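Local coordinates for surface layer protein (Geobacillus stearothermophilus, PDB 2RA1) that forms part of the regular lattice coating the bacterial cell and, through this helical N-terminal part, probably binds carbohydrate of the cell wall, at residues 101-106 / 127-132; 108-113 / 120-125; 94-99 / 138-143; 29-34 / 150-155. All coordinates share one frame; numbering follows the deposited sequence.

Contact 1: 101-106 / 127-132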
# COMPACT_ATOMS: atom_id res chain seq x y z
N THR A 101 13.57 -16.52 -25.53
CA THR A 101 12.68 -15.89 -26.51
C THR A 101 11.22 -16.05 -26.11
O THR A 101 10.36 -15.26 -26.53
CB THR A 101 12.86 -16.44 -27.97
OG1 THR A 101 12.44 -17.81 -28.04
CG2 THR A 101 14.28 -16.32 -28.41
N LYS A 102 10.93 -17.09 -25.32
CA LYS A 102 9.62 -17.19 -24.70
C LYS A 102 9.45 -16.06 -23.67
O LYS A 102 8.43 -15.39 -23.62
CB LYS A 102 9.39 -18.54 -24.06
CG LYS A 102 7.98 -18.74 -23.56
CD LYS A 102 7.84 -20.06 -22.80
CE LYS A 102 6.37 -20.36 -22.49
NZ LYS A 102 6.22 -21.63 -21.71
N LEU A 103 10.46 -15.82 -22.86
CA LEU A 103 10.41 -14.64 -22.01
C LEU A 103 10.04 -13.39 -22.81
O LEU A 103 9.13 -12.66 -22.43
CB LEU A 103 11.75 -14.41 -21.29
CG LEU A 103 11.97 -15.17 -19.99
CD1 LEU A 103 13.28 -14.67 -19.36
CD2 LEU A 103 10.80 -14.96 -19.03
N ASP A 104 10.75 -13.16 -23.91
CA ASP A 104 10.57 -11.94 -24.71
C ASP A 104 9.14 -11.85 -25.24
O ASP A 104 8.51 -10.79 -25.20
CB ASP A 104 11.57 -11.93 -25.88
CG ASP A 104 11.81 -10.54 -26.44
OD1 ASP A 104 11.66 -9.54 -25.72
OD2 ASP A 104 12.17 -10.44 -27.63
N LYS A 105 8.65 -12.99 -25.71
CA LYS A 105 7.31 -13.08 -26.25
C LYS A 105 6.24 -12.82 -25.18
O LYS A 105 5.21 -12.16 -25.45
CB LYS A 105 7.12 -14.42 -26.95
CG LYS A 105 5.70 -14.96 -26.96
CD LYS A 105 5.46 -15.91 -25.78
CE LYS A 105 4.03 -16.45 -25.75
NZ LYS A 105 3.88 -17.55 -24.75
N MET A 106 6.48 -13.35 -23.98
CA MET A 106 5.57 -13.16 -22.86
C MET A 106 5.60 -11.70 -22.43
O MET A 106 4.56 -11.11 -22.14
CB MET A 106 5.93 -14.07 -21.70
CG MET A 106 5.51 -15.52 -21.90
SD MET A 106 6.05 -16.65 -20.57
CE MET A 106 4.79 -16.42 -19.37
N HIS A 127 1.75 -13.58 -13.67
CA HIS A 127 2.02 -14.75 -12.85
C HIS A 127 2.84 -15.76 -13.63
O HIS A 127 3.82 -16.28 -13.12
CB HIS A 127 0.73 -15.35 -12.26
CG HIS A 127 0.10 -14.47 -11.23
ND1 HIS A 127 0.75 -14.10 -10.07
CD2 HIS A 127 -1.09 -13.83 -11.20
CE1 HIS A 127 -0.01 -13.30 -9.36
NE2 HIS A 127 -1.14 -13.12 -10.02
N LYS A 128 2.44 -16.00 -14.87
CA LYS A 128 3.17 -16.91 -15.74
C LYS A 128 4.59 -16.46 -15.94
O LYS A 128 5.52 -17.27 -15.89
CB LYS A 128 2.47 -17.04 -17.09
CG LYS A 128 1.08 -17.69 -17.02
CD LYS A 128 0.49 -17.75 -18.46
CE LYS A 128 -0.89 -18.38 -18.47
NZ LYS A 128 -1.44 -18.45 -19.87
N ILE A 129 4.79 -15.16 -16.15
CA ILE A 129 6.13 -14.65 -16.42
C ILE A 129 6.97 -14.65 -15.14
O ILE A 129 8.18 -14.90 -15.18
CB ILE A 129 6.10 -13.25 -17.09
CG1 ILE A 129 6.95 -13.27 -18.36
CG2 ILE A 129 6.61 -12.21 -16.17
CD1 ILE A 129 6.99 -11.98 -19.12
N SER A 130 6.32 -14.38 -14.01
CA SER A 130 6.98 -14.46 -12.71
C SER A 130 7.49 -15.86 -12.50
O SER A 130 8.61 -16.04 -12.01
CB SER A 130 6.01 -14.13 -11.59
OG SER A 130 5.69 -12.76 -11.59
N TYR A 131 6.68 -16.85 -12.85
CA TYR A 131 7.04 -18.26 -12.65
C TYR A 131 8.26 -18.64 -13.50
O TYR A 131 9.23 -19.19 -13.00
CB TYR A 131 5.82 -19.12 -12.96
CG TYR A 131 5.98 -20.62 -12.94
CD1 TYR A 131 5.60 -21.37 -11.83
CD2 TYR A 131 6.45 -21.30 -14.05
CE1 TYR A 131 5.72 -22.75 -11.82
CE2 TYR A 131 6.58 -22.67 -14.05
CZ TYR A 131 6.21 -23.39 -12.93
OH TYR A 131 6.33 -24.76 -12.95
N GLU A 132 8.20 -18.30 -14.79
CA GLU A 132 9.31 -18.48 -15.71
C GLU A 132 10.60 -17.89 -15.17
O GLU A 132 11.65 -18.52 -15.24
CB GLU A 132 9.02 -17.83 -17.07
CG GLU A 132 7.96 -18.52 -17.86
CD GLU A 132 8.42 -19.84 -18.40
OE1 GLU A 132 9.63 -20.12 -18.28
OE2 GLU A 132 7.59 -20.60 -18.93

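Contact 2: 108-113 / 120-125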
# COMPACT_ATOMS: atom_id res chain seq x y z
N GLN A 108 6.33 -9.13 -24.37
CA GLN A 108 5.61 -8.39 -25.40
C GLN A 108 4.10 -8.61 -25.31
O GLN A 108 3.32 -7.73 -25.66
CB GLN A 108 6.09 -8.79 -26.80
CG GLN A 108 7.47 -8.27 -27.17
CD GLN A 108 7.96 -8.85 -28.47
OE1 GLN A 108 7.20 -9.48 -29.20
NE2 GLN A 108 9.24 -8.66 -28.77
N GLU A 109 3.70 -9.79 -24.86
CA GLU A 109 2.28 -10.10 -24.74
C GLU A 109 1.72 -9.35 -23.52
O GLU A 109 0.57 -8.90 -23.53
CB GLU A 109 2.11 -11.60 -24.60
CG GLU A 109 0.73 -12.16 -24.83
CD GLU A 109 0.77 -13.70 -24.93
OE1 GLU A 109 1.70 -14.24 -25.56
OE2 GLU A 109 -0.13 -14.37 -24.37
N LEU A 110 2.54 -9.20 -22.49
CA LEU A 110 2.16 -8.46 -21.28
C LEU A 110 2.00 -6.98 -21.65
O LEU A 110 1.02 -6.33 -21.28
CB LEU A 110 3.24 -8.59 -20.20
CG LEU A 110 2.90 -8.79 -18.71
CD1 LEU A 110 4.03 -8.27 -17.79
CD2 LEU A 110 1.56 -8.19 -18.32
N LYS A 111 2.97 -6.45 -22.38
CA LYS A 111 2.92 -5.06 -22.77
C LYS A 111 1.64 -4.80 -23.56
O LYS A 111 0.99 -3.77 -23.36
CB LYS A 111 4.16 -4.66 -23.58
CG LYS A 111 4.18 -3.23 -24.00
CD LYS A 111 5.55 -2.81 -24.53
CE LYS A 111 5.45 -1.54 -25.38
NZ LYS A 111 4.67 -0.46 -24.69
N ALA A 112 1.26 -5.74 -24.43
CA ALA A 112 0.02 -5.58 -25.20
C ALA A 112 -1.18 -5.52 -24.27
O ALA A 112 -2.12 -4.76 -24.51
CB ALA A 112 -0.16 -6.67 -26.24
N ALA A 113 -1.14 -6.30 -23.19
CA ALA A 113 -2.25 -6.31 -22.24
C ALA A 113 -2.35 -5.00 -21.46
O ALA A 113 -3.44 -4.59 -21.08
CB ALA A 113 -2.17 -7.49 -21.30
N LYS A 120 -7.22 -8.43 -16.48
CA LYS A 120 -7.22 -9.87 -16.28
C LYS A 120 -6.14 -10.58 -17.10
O LYS A 120 -5.51 -11.51 -16.64
CB LYS A 120 -8.60 -10.47 -16.60
CG LYS A 120 -9.59 -10.30 -15.47
CD LYS A 120 -11.00 -10.65 -15.91
CE LYS A 120 -12.01 -10.53 -14.76
NZ LYS A 120 -12.24 -9.12 -14.34
N LYS A 121 -5.93 -10.14 -18.33
CA LYS A 121 -4.91 -10.76 -19.14
C LYS A 121 -3.53 -10.40 -18.59
O LYS A 121 -2.62 -11.23 -18.59
CB LYS A 121 -5.07 -10.38 -20.62
CG LYS A 121 -3.94 -10.85 -21.52
CD LYS A 121 -4.39 -10.97 -22.98
CE LYS A 121 -3.28 -11.56 -23.86
NZ LYS A 121 -3.80 -12.16 -25.13
N ALA A 122 -3.38 -9.18 -18.10
CA ALA A 122 -2.10 -8.75 -17.55
C ALA A 122 -1.80 -9.49 -16.28
O ALA A 122 -0.65 -9.84 -15.98
CB ALA A 122 -2.10 -7.27 -17.29
N GLU A 123 -2.84 -9.77 -15.51
CA GLU A 123 -2.66 -10.47 -14.25
C GLU A 123 -2.17 -11.89 -14.53
O GLU A 123 -1.24 -12.37 -13.88
CB GLU A 123 -3.98 -10.48 -13.47
CG GLU A 123 -3.92 -11.29 -12.20
CD GLU A 123 -4.93 -10.84 -11.16
OE1 GLU A 123 -4.78 -11.28 -9.99
OE2 GLU A 123 -5.87 -10.06 -11.50
N GLU A 124 -2.77 -12.55 -15.51
CA GLU A 124 -2.40 -13.92 -15.84
C GLU A 124 -0.94 -13.99 -16.27
O GLU A 124 -0.13 -14.74 -15.71
CB GLU A 124 -3.30 -14.45 -16.95
CG GLU A 124 -3.16 -15.94 -17.17
CD GLU A 124 -4.34 -16.54 -17.91
OE1 GLU A 124 -4.11 -17.54 -18.63
OE2 GLU A 124 -5.47 -16.02 -17.76
N LEU A 125 -0.59 -13.17 -17.26
CA LEU A 125 0.76 -13.11 -17.78
C LEU A 125 1.81 -12.71 -16.74
O LEU A 125 2.96 -13.13 -16.82
CB LEU A 125 0.81 -12.16 -18.97
CG LEU A 125 0.21 -12.70 -20.26
CD1 LEU A 125 -0.12 -11.54 -21.24
CD2 LEU A 125 1.18 -13.69 -20.90

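Contact 3: 94-99 / 138-143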
# COMPACT_ATOMS: atom_id res chain seq x y z
N ILE A 94 20.15 -24.40 -27.21
CA ILE A 94 18.81 -24.38 -27.80
C ILE A 94 17.76 -24.11 -26.72
O ILE A 94 16.95 -23.20 -26.87
CB ILE A 94 18.49 -25.67 -28.58
CG1 ILE A 94 19.31 -25.70 -29.88
CG2 ILE A 94 17.01 -25.73 -28.94
CD1 ILE A 94 19.34 -27.06 -30.57
N ASP A 95 17.82 -24.88 -25.64
CA ASP A 95 16.87 -24.76 -24.52
C ASP A 95 16.86 -23.38 -23.88
O ASP A 95 15.82 -22.91 -23.45
CB ASP A 95 17.20 -25.79 -23.43
CG ASP A 95 16.91 -27.22 -23.87
OD1 ASP A 95 16.38 -27.44 -24.99
OD2 ASP A 95 17.21 -28.12 -23.07
N ALA A 96 18.03 -22.77 -23.78
CA ALA A 96 18.18 -21.46 -23.17
C ALA A 96 17.73 -20.37 -24.12
O ALA A 96 17.09 -19.39 -23.71
CB ALA A 96 19.62 -21.24 -22.75
N TYR A 97 18.06 -20.52 -25.40
CA TYR A 97 17.61 -19.56 -26.38
C TYR A 97 16.08 -19.58 -26.48
O TYR A 97 15.44 -18.54 -26.55
CB TYR A 97 18.24 -19.81 -27.75
CG TYR A 97 17.85 -18.76 -28.76
CD1 TYR A 97 18.61 -17.61 -28.91
CD2 TYR A 97 16.71 -18.90 -29.54
CE1 TYR A 97 18.24 -16.62 -29.83
CE2 TYR A 97 16.34 -17.93 -30.46
CZ TYR A 97 17.11 -16.79 -30.59
OH TYR A 97 16.76 -15.81 -31.50
N ASN A 98 15.52 -20.78 -26.51
CA ASN A 98 14.08 -20.97 -26.48
C ASN A 98 13.45 -20.43 -25.18
O ASN A 98 12.39 -19.81 -25.21
CB ASN A 98 13.76 -22.45 -26.64
CG ASN A 98 13.99 -22.96 -28.05
OD1 ASN A 98 14.16 -22.18 -28.99
ND2 ASN A 98 13.98 -24.27 -28.22
N TYR A 99 14.10 -20.66 -24.05
CA TYR A 99 13.58 -20.13 -22.80
C TYR A 99 13.55 -18.61 -22.87
O TYR A 99 12.55 -17.98 -22.53
CB TYR A 99 14.42 -20.58 -21.62
CG TYR A 99 14.20 -19.76 -20.36
CD1 TYR A 99 13.03 -19.87 -19.64
CD2 TYR A 99 15.16 -18.87 -19.90
CE1 TYR A 99 12.81 -19.14 -18.49
CE2 TYR A 99 14.97 -18.14 -18.75
CZ TYR A 99 13.79 -18.27 -18.04
OH TYR A 99 13.58 -17.54 -16.87
N VAL A 138 17.39 -21.28 -14.29
CA VAL A 138 18.49 -22.23 -14.19
C VAL A 138 18.90 -22.78 -15.58
O VAL A 138 20.06 -23.12 -15.81
CB VAL A 138 18.10 -23.37 -13.26
CG1 VAL A 138 16.75 -23.94 -13.68
CG2 VAL A 138 19.19 -24.45 -13.27
N ILE A 139 17.93 -22.86 -16.48
CA ILE A 139 18.18 -23.25 -17.87
C ILE A 139 19.34 -22.45 -18.44
O ILE A 139 20.20 -22.98 -19.15
CB ILE A 139 16.91 -23.04 -18.75
CG1 ILE A 139 15.81 -24.01 -18.33
CG2 ILE A 139 17.22 -23.23 -20.22
CD1 ILE A 139 14.60 -24.01 -19.24
N LEU A 140 19.35 -21.16 -18.13
CA LEU A 140 20.42 -20.26 -18.55
C LEU A 140 21.76 -20.64 -17.93
O LEU A 140 22.80 -20.48 -18.57
CB LEU A 140 20.08 -18.82 -18.17
CG LEU A 140 19.40 -18.00 -19.26
CD1 LEU A 140 18.57 -18.90 -20.16
CD2 LEU A 140 18.56 -16.88 -18.63
N ASP A 141 21.76 -21.11 -16.69
CA ASP A 141 23.02 -21.49 -16.05
C ASP A 141 23.76 -22.63 -16.82
O ASP A 141 24.99 -22.66 -16.85
CB ASP A 141 22.79 -21.90 -14.59
CG ASP A 141 21.98 -20.87 -13.79
OD1 ASP A 141 22.12 -19.64 -14.01
OD2 ASP A 141 21.21 -21.30 -12.90
N ARG A 142 23.01 -23.55 -17.41
CA ARG A 142 23.58 -24.69 -18.14
C ARG A 142 24.22 -24.32 -19.49
O ARG A 142 24.70 -25.17 -20.20
CB ARG A 142 22.51 -25.74 -18.41
CG ARG A 142 21.86 -26.30 -17.16
CD ARG A 142 21.22 -27.65 -17.44
NE ARG A 142 19.78 -27.51 -17.63
CZ ARG A 142 18.91 -27.32 -16.64
NH1 ARG A 142 19.33 -27.24 -15.38
NH2 ARG A 142 17.62 -27.20 -16.91
N VAL A 143 24.21 -23.04 -19.84
CA VAL A 143 24.81 -22.61 -21.10
C VAL A 143 26.30 -22.44 -20.93
O VAL A 143 26.77 -21.91 -19.92
CB VAL A 143 24.17 -21.29 -21.62
CG1 VAL A 143 24.93 -20.75 -22.83
CG2 VAL A 143 22.70 -21.50 -21.96

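Contact 4: 29-34 / 150-155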
# COMPACT_ATOMS: atom_id res chain seq x y z
N GLY A 29 28.39 -10.69 -31.86
CA GLY A 29 27.63 -10.34 -30.69
C GLY A 29 26.14 -10.53 -30.92
O GLY A 29 25.31 -9.80 -30.37
N GLN A 30 25.81 -11.52 -31.75
CA GLN A 30 24.41 -11.85 -32.02
C GLN A 30 24.17 -13.35 -31.98
O GLN A 30 25.11 -14.13 -31.91
CB GLN A 30 24.01 -11.32 -33.39
CG GLN A 30 24.09 -9.82 -33.50
CD GLN A 30 23.88 -9.33 -34.91
OE1 GLN A 30 24.70 -8.59 -35.44
NE2 GLN A 30 22.79 -9.76 -35.53
N PHE A 31 22.91 -13.74 -32.04
CA PHE A 31 22.57 -15.16 -32.08
C PHE A 31 22.22 -15.60 -33.49
O PHE A 31 21.71 -14.80 -34.29
CB PHE A 31 21.39 -15.44 -31.17
CG PHE A 31 21.64 -15.09 -29.73
CD1 PHE A 31 21.07 -13.97 -29.16
CD2 PHE A 31 22.48 -15.88 -28.96
CE1 PHE A 31 21.31 -13.64 -27.84
CE2 PHE A 31 22.72 -15.55 -27.63
CZ PHE A 31 22.14 -14.43 -27.07
N PRO A 32 22.48 -16.87 -33.81
CA PRO A 32 22.06 -17.37 -35.12
C PRO A 32 20.55 -17.51 -35.15
O PRO A 32 19.91 -17.36 -34.12
CB PRO A 32 22.70 -18.77 -35.17
CG PRO A 32 23.66 -18.81 -34.06
CD PRO A 32 23.13 -17.91 -33.02
N ASP A 33 19.98 -17.74 -36.33
CA ASP A 33 18.60 -18.16 -36.39
C ASP A 33 18.53 -19.51 -35.68
O ASP A 33 19.35 -20.40 -35.94
CB ASP A 33 18.16 -18.27 -37.86
CG ASP A 33 16.65 -18.26 -38.03
OD1 ASP A 33 16.15 -17.29 -38.62
OD2 ASP A 33 15.97 -19.21 -37.60
N ILE A 34 17.58 -19.67 -34.76
CA ILE A 34 17.48 -20.92 -34.01
C ILE A 34 17.27 -22.11 -34.94
O ILE A 34 17.58 -23.24 -34.59
CB ILE A 34 16.35 -20.88 -32.96
CG1 ILE A 34 16.50 -22.06 -31.98
CG2 ILE A 34 14.97 -20.88 -33.61
CD1 ILE A 34 17.77 -21.97 -31.16
N GLU A 150 25.62 -14.23 -20.53
CA GLU A 150 25.36 -12.81 -20.33
C GLU A 150 24.62 -12.17 -21.51
O GLU A 150 23.77 -11.30 -21.32
CB GLU A 150 26.66 -12.03 -19.99
CG GLU A 150 26.53 -10.49 -20.03
CD GLU A 150 25.54 -9.89 -19.01
OE1 GLU A 150 25.31 -8.66 -19.09
OE2 GLU A 150 25.00 -10.61 -18.14
N LEU A 151 24.92 -12.63 -22.72
CA LEU A 151 24.19 -12.15 -23.89
C LEU A 151 22.71 -12.55 -23.81
O LEU A 151 21.83 -11.78 -24.16
CB LEU A 151 24.84 -12.61 -25.20
CG LEU A 151 24.52 -11.81 -26.47
CD1 LEU A 151 24.72 -10.33 -26.23
CD2 LEU A 151 25.35 -12.27 -27.66
N LEU A 152 22.43 -13.76 -23.32
CA LEU A 152 21.03 -14.16 -23.17
C LEU A 152 20.27 -13.35 -22.12
O LEU A 152 19.13 -12.99 -22.35
CB LEU A 152 20.90 -15.65 -22.89
CG LEU A 152 21.36 -16.47 -24.10
CD1 LEU A 152 21.79 -17.87 -23.68
CD2 LEU A 152 20.24 -16.51 -25.15
N ARG A 153 20.90 -13.08 -20.97
CA ARG A 153 20.25 -12.31 -19.91
C ARG A 153 20.00 -10.86 -20.34
O ARG A 153 18.88 -10.36 -20.21
CB ARG A 153 21.06 -12.33 -18.61
CG ARG A 153 21.15 -13.67 -17.91
CD ARG A 153 22.05 -13.58 -16.67
NE ARG A 153 22.93 -14.74 -16.50
CZ ARG A 153 22.62 -15.83 -15.80
NH1 ARG A 153 21.44 -15.91 -15.19
NH2 ARG A 153 23.48 -16.84 -15.72
N SER A 154 21.02 -10.20 -20.86
CA SER A 154 20.88 -8.81 -21.29
C SER A 154 19.90 -8.64 -22.46
O SER A 154 19.08 -7.71 -22.48
CB SER A 154 22.24 -8.18 -21.63
OG SER A 154 22.89 -8.84 -22.70
N THR A 155 20.00 -9.53 -23.43
CA THR A 155 19.18 -9.43 -24.61
C THR A 155 17.69 -9.57 -24.28
O THR A 155 16.88 -8.73 -24.69
CB THR A 155 19.61 -10.45 -25.69
OG1 THR A 155 20.96 -10.17 -26.10
CG2 THR A 155 18.70 -10.36 -26.89

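Contact 1: 101-106 / 127-132
K102 and E132 make the charged bond between the nearly antiparallel helices 89-115 and 119-135: K102 NZ donates to E132 OE2 over 3.3 Å, meeting it on the syn side but 33° out of the carboxylate plane. This is a long, slanting salt bridge. A lysine suits the place because its chain, extended throughout with CG anti to the backbone N (chi1 -173°), can carry the ammonium group across the flank of the helix pair. The other carboxylate oxygen, E132 OE1, pairs with R136, so each oxygen has its own cation.

Beneath the ion pair the fit is apolar. M106 CB lies 3.5 Å from I129 CD1, and a bend at chi3 (84°) swings its methyl over the neighbouring turn, with M106 CE 3.3 Å from K128 CB, a tight fit. M106 SD rests 3.8 Å from E132 CG. L103 closes the other end, its CD2 3.9 Å from E132 CB. K128 gives only its base to this packing; its ammonium group turns outward to E124.

E132 is buried, yet it meets methionine and leucine with its methylene carbons and two cations with its oxygens, an arrangement likely to favour the ionised carboxylate at this helix interface.

Contact 2: 108-113 / 120-125
L125 takes the largest share of the packing, facing E109 and L110 on the opposing helix. Its two methyls divide the work: L125 CD1 lies 3.6 Å from the backbone oxygen of E109 and also touches E109 CG, while L125 CD2 turns toward the carboxylate end of the same glutamate. L110 and L125 lie alongside each other, pointing opposite ways, with L110 CG 4.0 Å from L125 CB. One branch of the leucine, L110 CD2, reaches across to the A122 backbone and comes within 3.9 Å of A122 CB.

Small side chains account for the closest backbone approach. A113 CB and A122 CB meet at 4.0 Å, and the CA atoms of these two alanines are 5.3 Å apart, a spacing for which two methyl side chains are well suited. The two segments belong to a helical hairpin: helix 89-115 turns back into helix 119-135, and here their local axes come within 8.6 Å at 155°, nearly antiparallel. Near the start of the second helix, D118 accepts the backbone N-H of K121.

Charged residues border the packing and lend it their carbon chains. K121 CG lies 3.8 Å from A113 CB, and farther along its extended chain K121 CE approaches E109 CG. E109, its CG pointing opposite the backbone N (chi1 -164°), also runs out extended, roughly perpendicular to K121. Their charged ends, E109 OE2 and K121 NZ, remain 4.4 Å apart, too far for a salt bridge, though opposite charges may still attract.

Contact 3: 94-99 / 138-143
L140 meets Y99 at the edge of its ring rather than over a face, and does so with torsions (chi1 -94°, chi2 30°) that lie away from the usual staggered positions. L140 CD1 is 3.4 Å from Y99 CD2, near the ring plane, and L140 CD2 lies in that plane 3.8 Å from Y99 CE2, so both methyls flank one ring edge. The same CD1 reaches back to A96 CB at 3.6 Å.

A96 and L140 are the closest pair of backbones, and alanine suits this place because its single methyl lets the short, weakly bonded helix 138-141 lie close against helix 89-115. I139 CG2 settles on the helix backbone, 3.5 Å from D95 O and 3.6 Å from A96 CA. L152 of helix 146-166 also touches A96, adding a third helix to the packing.

The phenol of Y99 extends past L140, and its OH hydrogen-bonds to the backbone oxygen of E132. Replacing Y99 by an alanine would probably open a gap beside the L140 methyls and leave the E132 carbonyl without its phenol partner. Y99 serves both apolar and polar partners: its hydrocarbon edge belongs to the apolar seam, and its hydroxyl ties that seam to helix 119-135.

Contact 4: 29-34 / 150-155
The connection between helix 3-28 and helix 34-58 packs onto helix 146-166 here, with F31 as its main contact, inserted against L151, L152 and T155. G29 leaves the first helix with a positive phi (63°), a conformation that favours glycine, and its backbone oxygen lies 3.7 Å from L151 CD2.

The far end of the F31 ring does most of the touching. F31 CZ is 3.6 Å from L151 CG and 3.4 Å from L152 CD2, while L151 CD2 covers one ring face and L152 approaches obliquely. The backbone C of L151 and N of L152 lie in the ring plane at its edge, so the phenylalanine points into the helix wall. T155 OG1 is also at the edge, 3.9 Å from F31 CE1. With OG1 beside its own backbone N (chi1 -63°), T155 donates to L151 O over 2.7 Å, and T155 N reaches that same oxygen from the opposite face.

V25 of helix 3-28 also touches F31, and Y97 packs edge-to-face with its ring. An alanine in place of F31 would probably leave a gap between the loop and helix 146-166, with L151 and L152 losing the ring they pack on and Y97 its edge-to-face partner. Since the polar groups of T155 and L151 bond to each other within their helix, the fit rests mainly on apolar shape, most of it from one large ring, with no hydrogen bond between the two segments.

All four contacts lie in the helical, N-terminal part of the chain and are nested along the sequence: contact 2 inside contact 1, contact 1 inside contact 3, contact 3 inside contact 4. Helix 89-115 serves three of them, meeting helix 119-135 in contacts 1 and 2, whose centres are about 10 Å apart, and helix 138-141 in contact 3, about 13 Å from contact 1 between centres. Contact 4 lies about 11 Å from contact 3 between centres, and the two touch directly through packing of Y97 on the 29-34 loop. Contact 2 lies about 24 Å, centre to centre, from both contact 3 and contact 4. Together they tie helices 89-115, 119-135, 138-141 and 146-166, and the 29-34 loop, into one elongated helical body, consistent with the triple coiled-coil described for this protein.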